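Local coordinates for protein 3-Hydroxyacyl-CoA dehydrogenase (Ralstonia eutropha H16, PDB 4PZC) that catalyses the NAD-dependent oxidation of (S)-3-hydroxyacyl-CoA, including 3-hydroxybutyryl-CoA, to the 3-oxoacyl-CoA, pairing a Rossmann-fold domain with a helical C-terminal domain, at residues G26-M31 with L68-G73; V108-I113 with T130-R135; S122-A127 with G156-D161; V151-G156 with P178-N183; E213-M218 with P228-D233. All coordinates share one frame; numbering follows the deposited sequence.

Interaction 1: residues G26-M31 with L68-G73; sequences GLNVVM and LARIKG
Backbone bonds between Val29 and its two partners, Arg70 and Lys72, define a short parallel pairing. Val29 N donates to Arg70 O at 3.1 Å with an N-H...O angle of 164°, and Lys72 N returns a more bent bond to Val29 O. Met31 N then reaches Lys72 O over 3.3 Å, coming from above that carbonyl's plane. Val29 and Ile71 form the firm bridge of this register, with CA atoms 4.8 Å apart.

Apolar contact is slight. Val29 and Ile71 put their side chains on the same face of the sheet, CB of Val29 lying 4.4 Å from CG2 of Ile71.

Arg70 supplies the largest buried area. Its chain bends at chi2 and chi3 (80° and 74°), which lays CG against Leu27 O and carries NE over to Gly26 CA, 3.7 Å away. Gly26, with positive phi, ends the preceding helix in a Schellman motif.

This edge pairing joins the end of helix 61-70 and the short, weakly bonded strand 71-72 to strand 28-32, whose other side bonds to strand 5-9. Helix 13-23 covers the Val29-Ile71 face through Cys22 and Ala23, while Val30 faces Leu80 and Thr83.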
# COMPACT_ATOMS: atom_id res chain seq x y z
N GLY A 26 -18.19 3.79 28.15
CA GLY A 26 -18.85 3.48 29.42
C GLY A 26 -18.74 2.02 29.82
O GLY A 26 -19.70 1.45 30.34
N LEU A 27 -17.58 1.42 29.61
CA LEU A 27 -17.39 0.01 29.96
C LEU A 27 -16.45 -0.17 31.14
O LEU A 27 -15.45 0.54 31.26
CB LEU A 27 -16.89 -0.78 28.76
CG LEU A 27 -17.95 -1.19 27.72
CD1 LEU A 27 -17.29 -2.04 26.64
CD2 LEU A 27 -19.10 -1.95 28.38
N ASN A 28 -16.77 -1.14 32.00
CA ASN A 28 -16.03 -1.36 33.25
C ASN A 28 -14.79 -2.15 32.97
O ASN A 28 -14.87 -3.23 32.40
CB ASN A 28 -16.89 -2.12 34.25
CG ASN A 28 -18.27 -1.52 34.39
OD1 ASN A 28 -19.27 -2.18 34.09
ND2 ASN A 28 -18.33 -0.25 34.83
N VAL A 29 -13.64 -1.61 33.38
CA VAL A 29 -12.36 -2.23 33.07
C VAL A 29 -11.57 -2.57 34.33
O VAL A 29 -11.23 -1.69 35.11
CB VAL A 29 -11.47 -1.29 32.22
CG1 VAL A 29 -10.13 -1.95 31.93
CG2 VAL A 29 -12.16 -0.92 30.92
N VAL A 30 -11.27 -3.85 34.50
CA VAL A 30 -10.30 -4.30 35.51
C VAL A 30 -8.92 -4.41 34.82
O VAL A 30 -8.71 -5.32 34.01
CB VAL A 30 -10.71 -5.66 36.12
CG1 VAL A 30 -9.66 -6.19 37.08
CG2 VAL A 30 -12.05 -5.55 36.84
N MET A 31 -8.00 -3.50 35.13
CA MET A 31 -6.70 -3.46 34.43
C MET A 31 -5.54 -3.85 35.32
O MET A 31 -5.06 -3.04 36.11
CB MET A 31 -6.44 -2.07 33.84
CG MET A 31 -5.35 -2.08 32.77
SD MET A 31 -4.19 -0.70 32.85
CE MET A 31 -5.25 0.69 32.47
N LEU A 68 -12.70 7.52 33.69
CA LEU A 68 -11.70 7.21 34.72
C LEU A 68 -12.32 6.38 35.83
O LEU A 68 -11.83 5.31 36.17
CB LEU A 68 -11.15 8.50 35.32
CG LEU A 68 -10.45 9.49 34.40
CD1 LEU A 68 -10.43 10.89 35.03
CD2 LEU A 68 -9.06 9.01 34.04
N ALA A 69 -13.43 6.87 36.37
CA ALA A 69 -14.19 6.16 37.39
C ALA A 69 -14.45 4.72 36.95
O ALA A 69 -14.14 3.76 37.67
CB ALA A 69 -15.50 6.87 37.66
N ARG A 70 -14.98 4.59 35.74
CA ARG A 70 -15.25 3.29 35.12
C ARG A 70 -14.07 2.28 35.13
O ARG A 70 -14.25 1.10 34.82
CB ARG A 70 -15.75 3.50 33.68
CG ARG A 70 -16.85 2.55 33.24
CD ARG A 70 -18.22 2.98 33.75
NE ARG A 70 -18.76 4.13 33.03
CZ ARG A 70 -19.89 4.75 33.34
NH1 ARG A 70 -20.63 4.32 34.36
NH2 ARG A 70 -20.29 5.79 32.62
N ILE A 71 -12.87 2.74 35.49
CA ILE A 71 -11.66 1.91 35.36
C ILE A 71 -11.01 1.48 36.68
O ILE A 71 -10.29 2.26 37.32
CB ILE A 71 -10.61 2.66 34.51
CG1 ILE A 71 -11.20 3.00 33.13
CG2 ILE A 71 -9.33 1.84 34.39
CD1 ILE A 71 -10.33 3.90 32.28
N LYS A 72 -11.20 0.21 37.06
CA LYS A 72 -10.66 -0.33 38.32
C LYS A 72 -9.31 -1.05 38.12
O LYS A 72 -9.28 -2.24 37.84
CB LYS A 72 -11.70 -1.27 38.96
CG LYS A 72 -11.54 -1.51 40.46
CD LYS A 72 -12.89 -1.59 41.20
CE LYS A 72 -12.76 -1.57 42.72
NZ LYS A 72 -11.91 -2.69 43.24
N GLY A 73 -8.20 -0.32 38.27
CA GLY A 73 -6.85 -0.89 38.04
C GLY A 73 -6.23 -1.55 39.26
O GLY A 73 -5.96 -0.87 40.24

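Interaction 2: residues V108-I113 with T130-R135; sequences VGENVI and TSRADR
Ile113 lies against Arg135 in this surface contact. CG1 of Ile113 is 3.6 Å from NH1 of Arg135, at the edge of the guanidinium and near its plane, and CD1 of Ile113 also touches NH1. From the same residue, CG2 packs on the carbonyl oxygen of Arg135.

Arg135 extends from there along the Gly109-Val112 turn: its CG approaches Glu110 O, and its CD lies near Asn111 O. The amide of Asn111 sits over one face of the guanidinium, with ND2 4.1 Å above the plane and displaced toward the rim; the two planes are 32° apart.

Arg132 meets the other part of the turn. OE2 of Glu110 rests against CD of Arg132 at 3.4 Å, whereas its salt bridge to NH1 is long, 3.8 Å, and the carboxylate and guanidinium planes stand 75° apart. NH1 also comes near Glu110 O, but at an angle too poor for a hydrogen bond.

Asp134 forms the second shell. Its OD1 accepts from Arg132 NE at 3.0 Å on the syn lone pair, and its OD2 makes a long salt bridge to Arg135 NE, so one carboxylate lies between both arginines. Asp105 receives Ser131 N, while Thr162 and Thr163 of helix 161-173 pack on Arg135.

The type I turn and the 130-135 loop lead into strands 113-117 and 136-141, adjacent parallel strands of the Rossmann-type sheet; the salt-bridge network of these entry loops is centred on Asp134 and reaches the turn only through the long Glu110-Arg132 bridge.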
# COMPACT_ATOMS: atom_id res chain seq x y z
N VAL A 108 -10.64 -17.09 36.14
CA VAL A 108 -12.00 -16.88 35.63
C VAL A 108 -12.84 -18.14 35.42
O VAL A 108 -12.30 -19.25 35.29
CB VAL A 108 -11.99 -16.08 34.31
CG1 VAL A 108 -11.29 -14.73 34.49
CG2 VAL A 108 -11.37 -16.88 33.16
N GLY A 109 -14.17 -17.94 35.37
CA GLY A 109 -15.15 -19.01 35.16
C GLY A 109 -15.15 -19.61 33.76
O GLY A 109 -14.74 -18.96 32.77
N GLU A 110 -15.64 -20.86 33.67
CA GLU A 110 -15.67 -21.64 32.42
C GLU A 110 -16.29 -20.93 31.21
O GLU A 110 -15.88 -21.18 30.07
CB GLU A 110 -16.41 -22.97 32.63
CG GLU A 110 -15.48 -24.18 32.82
CD GLU A 110 -16.11 -25.50 32.35
OE1 GLU A 110 -17.26 -25.81 32.75
OE2 GLU A 110 -15.44 -26.23 31.60
N ASN A 111 -17.28 -20.06 31.45
CA ASN A 111 -17.92 -19.32 30.38
C ASN A 111 -17.42 -17.88 30.22
O ASN A 111 -18.06 -17.08 29.53
CB ASN A 111 -19.46 -19.34 30.52
CG ASN A 111 -20.10 -20.43 29.67
OD1 ASN A 111 -20.12 -21.60 30.06
ND2 ASN A 111 -20.60 -20.05 28.48
N VAL A 112 -16.29 -17.56 30.84
CA VAL A 112 -15.64 -16.27 30.62
C VAL A 112 -14.58 -16.43 29.50
O VAL A 112 -13.77 -17.35 29.50
CB VAL A 112 -15.04 -15.71 31.95
CG1 VAL A 112 -13.94 -14.68 31.70
CG2 VAL A 112 -16.15 -15.12 32.83
N ILE A 113 -14.61 -15.49 28.54
CA ILE A 113 -13.76 -15.52 27.35
C ILE A 113 -12.39 -14.93 27.62
O ILE A 113 -12.28 -13.87 28.21
CB ILE A 113 -14.38 -14.69 26.21
CG1 ILE A 113 -15.69 -15.33 25.74
CG2 ILE A 113 -13.39 -14.49 25.05
CD1 ILE A 113 -16.57 -14.40 24.92
N THR A 130 -5.26 -23.12 27.13
CA THR A 130 -6.34 -22.89 28.08
C THR A 130 -7.18 -24.15 28.24
O THR A 130 -7.06 -25.09 27.47
CB THR A 130 -7.27 -21.74 27.66
OG1 THR A 130 -8.11 -22.15 26.58
CG2 THR A 130 -6.48 -20.50 27.30
N SER A 131 -8.03 -24.15 29.26
CA SER A 131 -8.91 -25.29 29.56
C SER A 131 -10.18 -25.29 28.72
O SER A 131 -10.79 -26.34 28.55
CB SER A 131 -9.31 -25.28 31.03
OG SER A 131 -10.28 -24.27 31.26
N ARG A 132 -10.62 -24.12 28.25
CA ARG A 132 -11.69 -24.03 27.25
C ARG A 132 -11.19 -23.19 26.06
O ARG A 132 -11.29 -21.96 26.04
CB ARG A 132 -13.00 -23.44 27.84
CG ARG A 132 -13.70 -24.28 28.92
CD ARG A 132 -14.65 -25.36 28.38
NE ARG A 132 -15.67 -24.85 27.45
CZ ARG A 132 -16.79 -24.21 27.78
NH1 ARG A 132 -17.10 -23.95 29.05
NH2 ARG A 132 -17.63 -23.80 26.83
N ALA A 133 -10.63 -23.88 25.07
CA ALA A 133 -10.20 -23.25 23.83
C ALA A 133 -11.33 -22.50 23.12
O ALA A 133 -11.12 -21.38 22.68
CB ALA A 133 -9.62 -24.31 22.91
N ASP A 134 -12.52 -23.09 23.04
CA ASP A 134 -13.63 -22.46 22.33
C ASP A 134 -13.98 -21.07 22.87
O ASP A 134 -14.60 -20.25 22.18
CB ASP A 134 -14.87 -23.35 22.35
CG ASP A 134 -15.65 -23.25 23.66
OD1 ASP A 134 -15.16 -23.86 24.64
OD2 ASP A 134 -16.74 -22.59 23.69
N ARG A 135 -13.58 -20.82 24.10
CA ARG A 135 -13.75 -19.50 24.70
C ARG A 135 -12.50 -18.62 24.50
O ARG A 135 -12.40 -17.55 25.07
CB ARG A 135 -14.08 -19.64 26.19
CG ARG A 135 -15.44 -20.28 26.46
CD ARG A 135 -16.52 -19.22 26.39
NE ARG A 135 -17.65 -19.65 25.57
CZ ARG A 135 -18.55 -18.83 25.02
NH1 ARG A 135 -18.48 -17.51 25.20
NH2 ARG A 135 -19.52 -19.34 24.28

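Interaction 3: residues S122-A127 with G156-D161; sequences SITKLA and GLQTSD
Thr124 presents its hydroxyl to the start of the 156-161 loop, and Leu157 N donates to Thr124 OG1 at 2.8 Å with an N-H...O angle of 169°. The same oxygen lies 3.2 Å from Gly156 CA, and the Thr124 methyl, CG2, touches CB of Leu157. A chi1 of -71° puts OG1 beside the residue's own backbone N and leaves CG2 on the carbonyl-carbon side.

Gln158 returns toward the helix. Its CB packs on CB of Ala133 from the neighbouring loop, outside the two segments. Beyond CG the chain turns at chi2, and CD comes to rest 3.7 Å from CB of Ala127. At the end of the amide the two atoms part: OE1 lies 3.5 Å from the Ala127 methyl and also near CA of Thr124, while NE2 donates to Thr124 O. This last bond is 3.3 Å long but straight, 167°, and meets a carbonyl lone pair in plane; the acceptor also lies in the amide plane. Thr124 is therefore held through both its hydroxyl and its carbonyl.

On the inner side, CG2 of Ile123 lies 3.3 Å from Gly156 N. Phe136 of strand 136-141 backs Ile123 and Ala127.

Ser122 N-caps the short helix 123-127 by accepting from Lys125 N, and Ser160 occupies the N-cap position of helix 161-173. The contact thus belongs to the Rossmann-type domain, where it packs the short helix of the 113-117 to 136-141 crossover on the loop that leads from strand 150-155 into helix 161-173.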
# COMPACT_ATOMS: atom_id res chain seq x y z
N SER A 122 0.59 -17.70 17.07
CA SER A 122 -0.51 -18.58 16.66
C SER A 122 -1.62 -18.67 17.72
O SER A 122 -1.46 -19.32 18.77
CB SER A 122 -0.03 -19.99 16.32
OG SER A 122 -1.14 -20.78 15.92
N ILE A 123 -2.73 -18.02 17.40
CA ILE A 123 -3.93 -18.07 18.23
C ILE A 123 -4.29 -19.50 18.55
O ILE A 123 -4.62 -19.80 19.69
CB ILE A 123 -5.13 -17.38 17.51
CG1 ILE A 123 -4.81 -15.87 17.25
CG2 ILE A 123 -6.45 -17.58 18.26
CD1 ILE A 123 -4.20 -15.10 18.42
N THR A 124 -4.23 -20.38 17.56
CA THR A 124 -4.54 -21.78 17.77
C THR A 124 -3.59 -22.47 18.70
O THR A 124 -4.01 -23.29 19.51
CB THR A 124 -4.57 -22.53 16.44
OG1 THR A 124 -5.72 -22.09 15.73
CG2 THR A 124 -4.63 -24.05 16.62
N LYS A 125 -2.32 -22.15 18.61
CA LYS A 125 -1.35 -22.69 19.57
C LYS A 125 -1.63 -22.17 20.99
O LYS A 125 -1.54 -22.93 21.96
CB LYS A 125 0.09 -22.39 19.15
CG LYS A 125 1.09 -23.41 19.65
CD LYS A 125 2.39 -23.32 18.86
CE LYS A 125 2.76 -24.65 18.21
NZ LYS A 125 3.81 -24.47 17.17
N LEU A 126 -2.00 -20.89 21.10
CA LEU A 126 -2.35 -20.33 22.40
C LEU A 126 -3.63 -20.90 22.97
O LEU A 126 -3.60 -21.57 24.00
CB LEU A 126 -2.43 -18.82 22.35
CG LEU A 126 -1.06 -18.19 22.15
CD1 LEU A 126 -1.18 -16.69 21.91
CD2 LEU A 126 -0.17 -18.52 23.35
N ALA A 127 -4.75 -20.65 22.31
CA ALA A 127 -6.02 -21.30 22.66
C ALA A 127 -5.87 -22.70 23.28
O ALA A 127 -6.54 -23.02 24.26
CB ALA A 127 -6.91 -21.38 21.42
N GLY A 156 -8.81 -18.85 16.41
CA GLY A 156 -8.15 -20.12 16.47
C GLY A 156 -9.05 -21.12 15.77
O GLY A 156 -10.25 -20.90 15.58
N LEU A 157 -8.45 -22.22 15.39
CA LEU A 157 -9.17 -23.39 14.92
C LEU A 157 -10.28 -23.83 15.91
O LEU A 157 -11.20 -24.55 15.52
CB LEU A 157 -8.14 -24.51 14.74
CG LEU A 157 -8.46 -25.71 13.87
CD1 LEU A 157 -8.84 -25.24 12.47
CD2 LEU A 157 -7.27 -26.66 13.80
N GLN A 158 -10.18 -23.42 17.18
CA GLN A 158 -11.10 -23.85 18.25
C GLN A 158 -12.15 -22.83 18.60
O GLN A 158 -13.22 -23.19 19.06
CB GLN A 158 -10.35 -24.11 19.54
CG GLN A 158 -9.19 -25.06 19.43
CD GLN A 158 -7.89 -24.32 19.34
OE1 GLN A 158 -7.80 -23.31 18.64
NE2 GLN A 158 -6.88 -24.80 20.06
N THR A 159 -11.83 -21.55 18.44
CA THR A 159 -12.76 -20.50 18.82
C THR A 159 -14.15 -20.89 18.37
O THR A 159 -14.30 -21.36 17.27
CB THR A 159 -12.34 -19.18 18.15
OG1 THR A 159 -10.98 -18.90 18.50
CG2 THR A 159 -13.21 -18.02 18.60
N SER A 160 -15.16 -20.72 19.22
CA SER A 160 -16.55 -21.06 18.88
C SER A 160 -17.19 -19.94 18.12
O SER A 160 -16.74 -18.79 18.21
CB SER A 160 -17.39 -21.29 20.14
OG SER A 160 -17.49 -20.12 20.94
N ASP A 161 -18.27 -20.25 17.43
CA ASP A 161 -19.06 -19.20 16.77
C ASP A 161 -19.56 -18.17 17.79
O ASP A 161 -19.56 -16.95 17.54
CB ASP A 161 -20.24 -19.80 16.02
CG ASP A 161 -19.81 -20.59 14.81
OD1 ASP A 161 -18.87 -20.13 14.14
OD2 ASP A 161 -20.39 -21.65 14.54

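Interaction 4: residues V151-G156 with P178-N183; sequences VELIRG and PITVKN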
# COMPACT_ATOMS: atom_id res chain seq x y z
N VAL A 151 -9.76 -3.69 14.45
CA VAL A 151 -9.14 -4.82 15.10
C VAL A 151 -9.25 -6.04 14.20
O VAL A 151 -10.29 -6.24 13.52
CB VAL A 151 -9.86 -5.18 16.40
CG1 VAL A 151 -8.98 -6.06 17.26
CG2 VAL A 151 -10.26 -3.92 17.13
N GLU A 152 -8.20 -6.85 14.22
CA GLU A 152 -8.28 -8.12 13.57
C GLU A 152 -8.78 -9.06 14.63
O GLU A 152 -8.25 -9.10 15.73
CB GLU A 152 -6.93 -8.55 13.01
CG GLU A 152 -6.32 -7.55 12.04
CD GLU A 152 -5.07 -8.06 11.34
OE1 GLU A 152 -4.00 -8.26 11.98
OE2 GLU A 152 -5.15 -8.23 10.11
N LEU A 153 -9.84 -9.80 14.29
CA LEU A 153 -10.41 -10.80 15.17
C LEU A 153 -9.95 -12.08 14.60
O LEU A 153 -10.26 -12.39 13.46
CB LEU A 153 -11.93 -10.74 15.13
CG LEU A 153 -12.57 -9.42 15.57
CD1 LEU A 153 -14.09 -9.51 15.44
CD2 LEU A 153 -12.14 -9.04 16.99
N ILE A 154 -9.18 -12.83 15.37
CA ILE A 154 -8.51 -13.97 14.81
C ILE A 154 -8.97 -15.24 15.50
O ILE A 154 -8.77 -15.45 16.71
CB ILE A 154 -7.01 -13.84 14.90
CG1 ILE A 154 -6.56 -12.47 14.40
CG2 ILE A 154 -6.38 -14.97 14.10
CD1 ILE A 154 -5.98 -11.54 15.45
N ARG A 155 -9.59 -16.10 14.72
CA ARG A 155 -10.16 -17.28 15.26
C ARG A 155 -9.08 -18.30 15.25
O ARG A 155 -8.48 -18.57 14.21
CB ARG A 155 -11.34 -17.74 14.43
CG ARG A 155 -12.54 -16.86 14.68
CD ARG A 155 -13.78 -17.28 13.92
NE ARG A 155 -14.35 -18.55 14.39
CZ ARG A 155 -15.64 -18.85 14.33
NH1 ARG A 155 -16.53 -17.96 13.86
NH2 ARG A 155 -16.07 -20.03 14.76
N GLY A 156 -8.81 -18.85 16.41
CA GLY A 156 -8.15 -20.12 16.47
C GLY A 156 -9.05 -21.12 15.77
O GLY A 156 -10.25 -20.90 15.58
N PRO A 178 -14.31 -4.58 13.26
CA PRO A 178 -13.79 -5.93 13.36
C PRO A 178 -13.37 -6.46 12.02
O PRO A 178 -13.98 -6.12 11.01
CB PRO A 178 -15.02 -6.72 13.79
CG PRO A 178 -16.15 -5.98 13.17
CD PRO A 178 -15.77 -4.56 13.44
N ILE A 179 -12.35 -7.30 12.02
CA ILE A 179 -11.92 -7.98 10.82
C ILE A 179 -11.69 -9.44 11.19
O ILE A 179 -10.73 -9.75 11.90
CB ILE A 179 -10.61 -7.39 10.30
CG1 ILE A 179 -10.81 -5.94 9.86
CG2 ILE A 179 -10.04 -8.22 9.16
CD1 ILE A 179 -11.79 -5.79 8.72
N THR A 180 -12.56 -10.32 10.74
CA THR A 180 -12.46 -11.73 11.09
C THR A 180 -11.50 -12.46 10.16
O THR A 180 -11.48 -12.24 8.94
CB THR A 180 -13.85 -12.37 11.17
OG1 THR A 180 -14.56 -11.73 12.23
CG2 THR A 180 -13.77 -13.85 11.46
N VAL A 181 -10.68 -13.31 10.77
CA VAL A 181 -9.51 -13.85 10.11
C VAL A 181 -9.28 -15.22 10.68
O VAL A 181 -9.20 -15.36 11.89
CB VAL A 181 -8.27 -13.01 10.44
CG1 VAL A 181 -7.00 -13.63 9.88
CG2 VAL A 181 -8.43 -11.60 9.93
N LYS A 182 -9.20 -16.24 9.83
CA LYS A 182 -8.75 -17.52 10.31
C LYS A 182 -7.28 -17.35 10.68
O LYS A 182 -6.51 -16.87 9.89
CB LYS A 182 -8.88 -18.60 9.25
CG LYS A 182 -10.29 -18.88 8.79
CD LYS A 182 -10.30 -20.22 8.05
CE LYS A 182 -11.69 -20.61 7.55
NZ LYS A 182 -12.09 -19.97 6.26
N ASN A 183 -6.91 -17.76 11.87
CA ASN A 183 -5.52 -17.81 12.26
C ASN A 183 -4.58 -18.31 11.16
O ASN A 183 -4.76 -19.43 10.62
CB ASN A 183 -5.36 -18.70 13.49
CG ASN A 183 -3.99 -18.59 14.09
OD1 ASN A 183 -3.55 -17.48 14.44
ND2 ASN A 183 -3.28 -19.72 14.20
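Leu153 and Pro178 lie side by side and point the same way, with CD1 of Leu153 3.4 Å from CB of Pro178. With chi1 at -60°, Leu153 CG stands beside its backbone N, and CD1 also meets OG1 of Thr180, whose side chain crosses obliquely. Helix 161-173 covers this face: Glu168 and Ser171 touch Leu153, and His164 packs on Thr180.

The other face carries Glu152, Ile154, Ile179 and Val181. CG1 of Ile154 approaches CB of Val181, and its CG2 reaches CA of Asn183 at 3.5 Å. Asn183 ND2 bonds Ser122 OG, and its OD1 accepts from Ile123 N.

Parallel pairing sets these orientations, the strand axes lying 4.4 Å apart at 30°. Leu153 N to Ile179 O, Arg155 N to Val181 O (161°) and Asn183 N to Arg155 O are well-angled bonds; the two donated to Val151 O and Leu153 O are weak.

Chemically, the helix-covered face of this beta-alpha-beta unit is mixed, apolar at Leu153 and Pro178 and polar toward Arg155, which salt-bridges Asp161. On the other, Glu152 touches His140, predicted to be important for catalysis, while its OE2 accepts from Val188 N and Val189 N. Two bonds on one oxygen would probably restrain the carboxylate beside the histidine.

Interaction 5: residues E213-M218 with P228-D233; sequences EIDEGM and PLALAD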
# COMPACT_ATOMS: atom_id res chain seq x y z
N GLU A 213 13.25 8.36 -3.79
CA GLU A 213 12.51 8.17 -5.03
C GLU A 213 11.57 6.96 -4.94
O GLU A 213 10.46 7.00 -5.46
CB GLU A 213 13.48 7.98 -6.21
CG GLU A 213 14.16 9.25 -6.73
CD GLU A 213 14.94 8.99 -8.02
OE1 GLU A 213 15.66 7.96 -8.09
OE2 GLU A 213 14.81 9.79 -8.98
N ILE A 214 12.02 5.89 -4.30
CA ILE A 214 11.18 4.73 -4.12
C ILE A 214 9.90 5.12 -3.34
O ILE A 214 8.77 4.71 -3.69
CB ILE A 214 11.94 3.61 -3.40
CG1 ILE A 214 12.99 2.97 -4.31
CG2 ILE A 214 11.00 2.53 -2.92
CD1 ILE A 214 13.94 2.00 -3.61
N ASP A 215 10.10 5.91 -2.28
CA ASP A 215 8.98 6.37 -1.44
C ASP A 215 8.08 7.33 -2.24
O ASP A 215 6.85 7.24 -2.18
CB ASP A 215 9.49 7.03 -0.15
CG ASP A 215 9.92 6.01 0.95
OD1 ASP A 215 9.83 4.77 0.77
OD2 ASP A 215 10.34 6.47 2.03
N GLU A 216 8.70 8.20 -3.02
CA GLU A 216 7.96 9.14 -3.84
C GLU A 216 7.03 8.36 -4.75
O GLU A 216 5.81 8.59 -4.78
CB GLU A 216 8.89 10.04 -4.70
CG GLU A 216 9.62 11.22 -4.02
CD GLU A 216 10.57 12.01 -4.96
OE1 GLU A 216 10.13 12.58 -6.01
OE2 GLU A 216 11.79 12.09 -4.65
N GLY A 217 7.63 7.44 -5.50
CA GLY A 217 6.91 6.61 -6.45
C GLY A 217 5.61 6.04 -5.90
O GLY A 217 4.59 5.96 -6.62
N MET A 218 5.63 5.65 -4.62
CA MET A 218 4.51 4.94 -4.05
C MET A 218 3.50 5.88 -3.42
O MET A 218 2.29 5.58 -3.42
CB MET A 218 5.00 3.90 -3.03
CG MET A 218 5.95 2.87 -3.61
SD MET A 218 5.21 1.49 -4.50
CE MET A 218 3.66 2.09 -5.10
N PRO A 228 6.90 3.10 1.98
CA PRO A 228 7.24 1.90 2.74
C PRO A 228 8.60 1.96 3.41
O PRO A 228 8.74 1.42 4.50
CB PRO A 228 7.23 0.79 1.68
CG PRO A 228 7.58 1.48 0.41
CD PRO A 228 6.95 2.85 0.53
N LEU A 229 9.58 2.61 2.81
CA LEU A 229 10.89 2.67 3.47
C LEU A 229 10.82 3.54 4.73
O LEU A 229 11.19 3.10 5.84
CB LEU A 229 11.98 3.16 2.51
CG LEU A 229 12.18 2.30 1.26
CD1 LEU A 229 13.27 2.88 0.39
CD2 LEU A 229 12.50 0.84 1.59
N ALA A 230 10.30 4.74 4.56
CA ALA A 230 9.94 5.61 5.69
C ALA A 230 9.07 4.85 6.69
O ALA A 230 9.29 4.90 7.92
CB ALA A 230 9.17 6.84 5.19
N LEU A 231 8.07 4.15 6.16
CA LEU A 231 7.16 3.38 6.99
C LEU A 231 7.93 2.37 7.81
O LEU A 231 7.63 2.18 9.01
CB LEU A 231 6.13 2.66 6.14
CG LEU A 231 4.99 2.03 6.93
CD1 LEU A 231 4.36 3.06 7.88
CD2 LEU A 231 3.94 1.47 5.98
N ALA A 232 8.90 1.72 7.17
CA ALA A 232 9.68 0.69 7.83
C ALA A 232 10.49 1.28 8.98
O ALA A 232 10.64 0.63 10.03
CB ALA A 232 10.57 0.00 6.83
N ASP A 233 10.98 2.50 8.79
CA ASP A 233 11.79 3.20 9.79
C ASP A 233 11.00 3.49 11.06
O ASP A 233 11.57 3.48 12.17
CB ASP A 233 12.41 4.49 9.22
CG ASP A 233 13.69 4.24 8.43
OD1 ASP A 233 14.13 3.07 8.36
OD2 ASP A 233 14.28 5.21 7.89
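The 213-218 and 228-233 segments of helices 211-222 and 228-235 run at 110° to each other, their axes approaching to 8.9 Å. Asp215 and Pro228 have the nearest CA atoms, 6.4 Å apart, so the side of the first helix meets the opening turn of the second.

The carboxylate of Asp215 bridges that gap. Leu229 N donates to OD1 at 3.0 Å with an N-H...O angle of 145°, and Ala230 N donates to OD2 at 3.1 Å. Each donor comes from the syn side, somewhat out of the carboxylate plane, so the group straddles two successive amides. Chi1 of -79° sets CG beside Asp215's own backbone N, and a chi2 near zero orients the two oxygens for this paired reception. OD2 has a further partner in the hydroxyl of Tyr280.

Carbon atoms flank the carboxylate. CB of Leu229 lies 3.2 Å from OD1, CD of Pro228 approaches the same oxygen, and the methyl of Ala230 borders OD2. Farther along the helix faces, CG2 of Ile214 meets CD1 of Leu229 at 4.0 Å, the two side chains crossing obliquely, while CB of Met218 reaches CD of Pro228. Helix 189-205 closes the apolar side: Leu204 packs on Ile214, Ile197 on Pro228, and Ala200 and Phe201 on Leu229.

A buried carboxylate gripped by two backbone N-H groups and a tyrosine hydroxyl is probably well compensated. The amino end of helix 228-235, with its partial positive charge, would probably favour the ionised form, and Asp215 in turn occupies amides of the first turn that lack acceptors within their own helix.

In the fold
Interactions 1 to 4 belong to the NAD-binding, Rossmann-type part of the protein, interaction 5 to the helical C-terminal part. Interactions 1 and 4 pair the two strands outermost within the chain's sheet, 71-72 and 177-182, with their neighbours, their centres about 25 Å apart. Interactions 2 and 3 alternate along the chain and touch through Asp134 O and Ser160 N; interactions 3 and 4 also interleave, share Gly156 and are joined by the Arg155-Asp161 salt bridge. These three form one continuous patch around strands 136-141 and 150-155. Interaction 5, about 40 Å from interaction 1 between centres, lies apart, yet both it and interaction 4 touch the second subunit, linking the domains across the dimer.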